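Local coordinates for protein subdomain of Desmoplakin Carboxy-Terminal domain (DPCT) (Homo sapiens, PDB 1LM5) that probably helps tie intermediate filaments to desmosomes, as a plakin-repeat, filament-binding fragment of desmoplakin, at residues G146-G150 and R151-R155; D65-Q69 and G70-Q74. One frame throughout, in Å; residues are numbered along the deposited sequence.

Interaction 1. Residues G146-G150 and R151-R155; sequences GFIDG and RAAQR
Ile-148 CB lies 3.6 Å from Ala-152 CB, and Ile-148 CD1 reaches Ala-153 CB at 3.8 Å. This is the tightly packed part of the contact. Ile-148 CG1 sits between the backbone N and the carbonyl carbon (chi1 59°), which sends CD1 over Ala-153. Ile-143 of helix 139-145 touches both Ile-148 and Ala-153, and Ala-102 of helix 101-106 also touches Ile-148. Asp-149 is the N-cap of helix 150-157. Asp-149 OD2 accepts from Ala-152 N at 2.9 Å, in a nearly straight bond (168°) that arrives close to the C-O axis. The backbone O of Asp-149 accepts from Ala-153 N at 2.9 Å. The loop that ends in this cap joins helices 139-145 and 150-157, within plectin-repeat sequence; it starts at Gly-146, where a Schellman motif closes helix 139-145. The outer side is looser and wet. One water donates to Asp-149 OD2 at 2.9 Å. Its contact with Arg-155 NH2 is very short and so less certain. Asp-149 OD2 and Arg-155 NH2 stay 4.3 Å apart, beyond a salt bridge. A second water donates to both Gly-150 O and Gln-154 OE1, linking the first helical turn to an exposed side chain.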
loop_
_atom_site.group_PDB
_atom_site.type_symbol
_atom_site.label_atom_id
_atom_site.label_comp_id
_atom_site.label_asym_id
_atom_site.label_seq_id
_atom_site.Cartn_x
_atom_site.Cartn_y
_atom_site.Cartn_z
ATOM N N GLY B 146 18.341 -3.839 -1.671
ATOM C CA GLY B 146 19.126 -4.701 -2.538
ATOM C C GLY B 146 18.286 -5.522 -3.502
ATOM O O GLY B 146 18.771 -6.497 -4.076
ATOM N N PHE B 147 17.022 -5.148 -3.675
ATOM C CA PHE B 147 16.145 -5.871 -4.596
ATOM C C PHE B 147 16.686 -5.730 -6.000
ATOM O O PHE B 147 16.742 -6.690 -6.766
ATOM C CB PHE B 147 14.732 -5.284 -4.605
ATOM C CG PHE B 147 13.938 -5.566 -3.371
ATOM C CD1 PHE B 147 12.619 -5.147 -3.285
ATOM C CD2 PHE B 147 14.499 -6.242 -2.293
ATOM C CE1 PHE B 147 11.873 -5.398 -2.146
ATOM C CE2 PHE B 147 13.761 -6.497 -1.154
ATOM C CZ PHE B 147 12.447 -6.074 -1.075
ATOM N N ILE B 148 17.056 -4.503 -6.333
ATOM C CA ILE B 148 17.569 -4.175 -7.650
ATOM C C ILE B 148 18.739 -3.232 -7.452
ATOM O O ILE B 148 18.830 -2.553 -6.430
ATOM C CB ILE B 148 16.503 -3.434 -8.479
ATOM C CG1 ILE B 148 16.101 -2.148 -7.746
ATOM C CG2 ILE B 148 15.280 -4.308 -8.662
ATOM C CD1 ILE B 148 15.035 -1.320 -8.459
ATOM N N ASP B 149 19.638 -3.198 -8.424
ATOM C CA ASP B 149 20.772 -2.295 -8.354
ATOM C C ASP B 149 20.428 -1.127 -9.263
ATOM O O ASP B 149 19.368 -1.121 -9.896
ATOM C CB ASP B 149 22.064 -2.988 -8.810
ATOM C CG ASP B 149 21.970 -3.567 -10.220
ATOM O OD1 ASP B 149 22.920 -4.279 -10.624
ATOM O OD2 ASP B 149 20.970 -3.315 -10.922
ATOM N N GLY B 150 21.307 -0.138 -9.321
ATOM C CA GLY B 150 21.048 1.022 -10.152
ATOM C C GLY B 150 20.694 0.687 -11.586
ATOM O O GLY B 150 19.813 1.318 -12.171
ATOM N N ARG B 151 21.379 -0.302 -12.155
ATOM C CA ARG B 151 21.122 -0.694 -13.539
ATOM C C ARG B 151 19.688 -1.158 -13.713
ATOM O O ARG B 151 18.994 -0.726 -14.635
ATOM C CB ARG B 151 22.072 -1.817 -13.971
ATOM C CG ARG B 151 23.552 -1.435 -13.994
ATOM C CD ARG B 151 23.843 -0.303 -14.976
ATOM N NE ARG B 151 23.505 -0.648 -16.356
ATOM C CZ ARG B 151 24.120 -1.588 -17.068
ATOM N NH1 ARG B 151 25.116 -2.284 -16.535
ATOM N NH2 ARG B 151 23.735 -1.836 -18.315
ATOM N N ALA B 152 19.250 -2.050 -12.830
ATOM C CA ALA B 152 17.894 -2.577 -12.903
ATOM C C ALA B 152 16.896 -1.453 -12.675
ATOM O O ALA B 152 15.852 -1.398 -13.327
ATOM C CB ALA B 152 17.698 -3.681 -11.872
ATOM N N ALA B 153 17.229 -0.550 -11.756
ATOM C CA ALA B 153 16.366 0.583 -11.449
ATOM C C ALA B 153 16.249 1.460 -12.683
ATOM O O ALA B 153 15.174 1.956 -13.015
ATOM C CB ALA B 153 16.941 1.388 -10.288
ATOM N N GLN B 154 17.365 1.654 -13.366
ATOM C CA GLN B 154 17.365 2.463 -14.572
ATOM C C GLN B 154 16.426 1.827 -15.598
ATOM O O GLN B 154 15.647 2.520 -16.242
ATOM C CB GLN B 154 18.775 2.540 -15.142
ATOM C CG GLN B 154 18.989 3.663 -16.126
ATOM C CD GLN B 154 18.746 5.018 -15.492
ATOM O OE1 GLN B 154 19.010 5.217 -14.300
ATOM N NE2 GLN B 154 18.251 5.961 -16.281
ATOM N N ARG B 155 16.502 0.505 -15.742
ATOM C CA ARG B 155 15.646 -0.221 -16.684
ATOM C C ARG B 155 14.164 -0.004 -16.376
ATOM O O ARG B 155 13.357 0.241 -17.276
ATOM C CB ARG B 155 15.953 -1.716 -16.635
ATOM C CG ARG B 155 16.749 -2.240 -17.809
ATOM C CD ARG B 155 17.253 -3.647 -17.532
ATOM N NE ARG B 155 18.408 -3.617 -16.641
ATOM C CZ ARG B 155 18.603 -4.451 -15.623
ATOM N NH1 ARG B 155 17.719 -5.403 -15.348
ATOM N NH2 ARG B 155 19.685 -4.321 -14.869
HETATM O O HOH W 1 20.727 -5.410 -12.867
HETATM O O HOH W 2 19.844 4.004 -11.568
#

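Interaction 2. Residues D65-Q69 and G70-Q74; sequences DAVSQ and GVIDQ
Ala-66 O accepts two backbone N-H groups from the chain that follows its helix. Val-71 N approaches Ala-66 O in the carbonyl plane at 2.8 Å, although its N-H is bent (130°). Ile-72 N is farther from Ala-66 O, at 3.3 Å, and stands above that plane. One carbonyl thus serves two consecutive donors. Val-67 O is also used twice. Gly-70 N donates to Val-67 O at 3.0 Å from above its carbonyl plane, and a water donates to it as well. The same water donates to Ile-72 O, so it bridges the last helical turn and the departing chain. Ile-72 O also receives the CA-H of Val-67, with 3.3 Å between Val-67 CA and Ile-72 O. Val-71 O is satisfied from outside by the hydroxyl of Thr-26.

Apolar side chains close the inner side. Ile-72 CG1 meets Val-67 CG2 at 3.6 Å, and the two side chains cross at about a right angle. Ile-72 CD1 lies 3.7 Å from Ala-66 CB. With chi1 at 68°, the longer branch of Ile-72 folds back toward helix 63-68. Ile-52, Ala-77 and Leu-80 also touch Ile-72.

At the far end, Asp-73 OD2 caps Met-76 N and starts helix 74-88. Gly-70, with positive phi, ends helix 63-68 in a Schellman motif, whose two bonds back into the last turn are Val-71 N to Ala-66 O and Gly-70 N to Val-67 O. A Schellman end followed three residues later by an Asp N-cap makes a short helix-to-helix link, here within plectin-repeat sequence.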
loop_
_atom_site.group_PDB
_atom_site.type_symbol
_atom_site.label_atom_id
_atom_site.label_comp_id
_atom_site.label_asym_id
_atom_site.label_seq_id
_atom_site.Cartn_x
_atom_site.Cartn_y
_atom_site.Cartn_z
ATOM N N ASP B 65 -9.829 -16.852 -4.073
ATOM C CA ASP B 65 -11.093 -16.134 -4.046
ATOM C C ASP B 65 -11.520 -15.698 -5.444
ATOM O O ASP B 65 -12.709 -15.712 -5.761
ATOM C CB ASP B 65 -10.984 -14.929 -3.121
ATOM C CG ASP B 65 -10.913 -15.333 -1.662
ATOM O OD1 ASP B 65 -10.700 -14.455 -0.803
ATOM O OD2 ASP B 65 -11.079 -16.539 -1.376
ATOM N N ALA B 66 -10.555 -15.311 -6.277
ATOM C CA ALA B 66 -10.870 -14.893 -7.644
ATOM C C ALA B 66 -11.455 -16.088 -8.393
ATOM O O ALA B 66 -12.378 -15.942 -9.198
ATOM C CB ALA B 66 -9.623 -14.386 -8.356
ATOM N N VAL B 67 -10.919 -17.277 -8.137
ATOM C CA VAL B 67 -11.466 -18.459 -8.803
ATOM C C VAL B 67 -12.861 -18.709 -8.245
ATOM O O VAL B 67 -13.808 -18.950 -8.987
ATOM C CB VAL B 67 -10.598 -19.714 -8.567
ATOM C CG1 VAL B 67 -11.375 -20.982 -8.963
ATOM C CG2 VAL B 67 -9.334 -19.607 -9.385
ATOM N N SER B 68 -12.977 -18.633 -6.930
ATOM C CA SER B 68 -14.250 -18.858 -6.277
ATOM C C SER B 68 -15.336 -17.924 -6.795
ATOM O O SER B 68 -16.490 -18.313 -6.904
ATOM C CB SER B 68 -14.086 -18.696 -4.766
ATOM O OG SER B 68 -13.272 -19.746 -4.279
ATOM N N GLN B 69 -14.953 -16.699 -7.137
ATOM C CA GLN B 69 -15.914 -15.730 -7.636
ATOM C C GLN B 69 -16.070 -15.691 -9.151
ATOM O O GLN B 69 -16.812 -14.859 -9.688
ATOM C CB GLN B 69 -15.548 -14.353 -7.091
ATOM C CG GLN B 69 -15.667 -14.280 -5.579
ATOM C CD GLN B 69 -15.258 -12.936 -5.030
ATOM O OE1 GLN B 69 -15.644 -11.900 -5.559
ATOM N NE2 GLN B 69 -14.479 -12.946 -3.952
ATOM N N GLY B 70 -15.383 -16.596 -9.839
ATOM C CA GLY B 70 -15.466 -16.649 -11.284
ATOM C C GLY B 70 -14.721 -15.516 -11.962
ATOM O O GLY B 70 -14.859 -15.316 -13.170
ATOM N N VAL B 71 -13.926 -14.782 -11.189
ATOM C CA VAL B 71 -13.174 -13.666 -11.740
ATOM C C VAL B 71 -12.073 -14.202 -12.650
ATOM O O VAL B 71 -11.683 -13.551 -13.613
ATOM C CB VAL B 71 -12.582 -12.790 -10.635
ATOM C CG1 VAL B 71 -11.699 -11.706 -11.255
ATOM C CG2 VAL B 71 -13.716 -12.149 -9.839
ATOM N N ILE B 72 -11.574 -15.392 -12.325
ATOM C CA ILE B 72 -10.557 -16.059 -13.139
ATOM C C ILE B 72 -10.888 -17.543 -13.035
ATOM O O ILE B 72 -11.491 -17.978 -12.044
ATOM C CB ILE B 72 -9.106 -15.851 -12.612
ATOM C CG1 ILE B 72 -8.911 -16.573 -11.279
ATOM C CG2 ILE B 72 -8.805 -14.352 -12.446
ATOM C CD1 ILE B 72 -7.521 -16.373 -10.673
ATOM N N ASP B 73 -10.507 -18.314 -14.041
ATOM C CA ASP B 73 -10.782 -19.739 -14.005
ATOM C C ASP B 73 -9.624 -20.476 -13.345
ATOM O O ASP B 73 -8.564 -19.898 -13.099
ATOM C CB ASP B 73 -11.073 -20.273 -15.417
ATOM C CG ASP B 73 -9.873 -20.212 -16.342
ATOM O OD1 ASP B 73 -10.091 -20.096 -17.568
ATOM O OD2 ASP B 73 -8.724 -20.295 -15.860
ATOM N N GLN B 74 -9.847 -21.750 -13.033
ATOM C CA GLN B 74 -8.854 -22.577 -12.358
ATOM C C GLN B 74 -7.484 -22.619 -13.024
ATOM O O GLN B 74 -6.465 -22.431 -12.365
ATOM C CB GLN B 74 -9.372 -24.012 -12.222
ATOM C CG GLN B 74 -10.661 -24.160 -11.431
ATOM C CD GLN B 74 -11.903 -24.073 -12.299
ATOM O OE1 GLN B 74 -12.987 -24.499 -11.886
ATOM N NE2 GLN B 74 -11.756 -23.518 -13.503
HETATM O O HOH W 3 -13.635 -20.009 -11.523
#

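In the fold
Interactions 1 and 2 lie in different plectin-repeat ranges, on opposite sides of the chain's centre. Their centres are 34 Å apart and they do not touch. Each covers the linker between a short helix and the next one: 139-145 to 150-157 in interaction 1, 63-68 to 74-88 in interaction 2. Gly-146 and Gly-70 both end a helix in a Schellman motif. Asp-149 and Asp-73 are both N-caps, and Ile-148 and Ile-72 lie just before them. Interaction 1 concerns mainly the start of the second helix. It is a surface contact with a side-chain cap and bound water. Interaction 2 concerns mainly the end of the first helix. It is partly buried, and backbone bonds and apolar contacts dominate it.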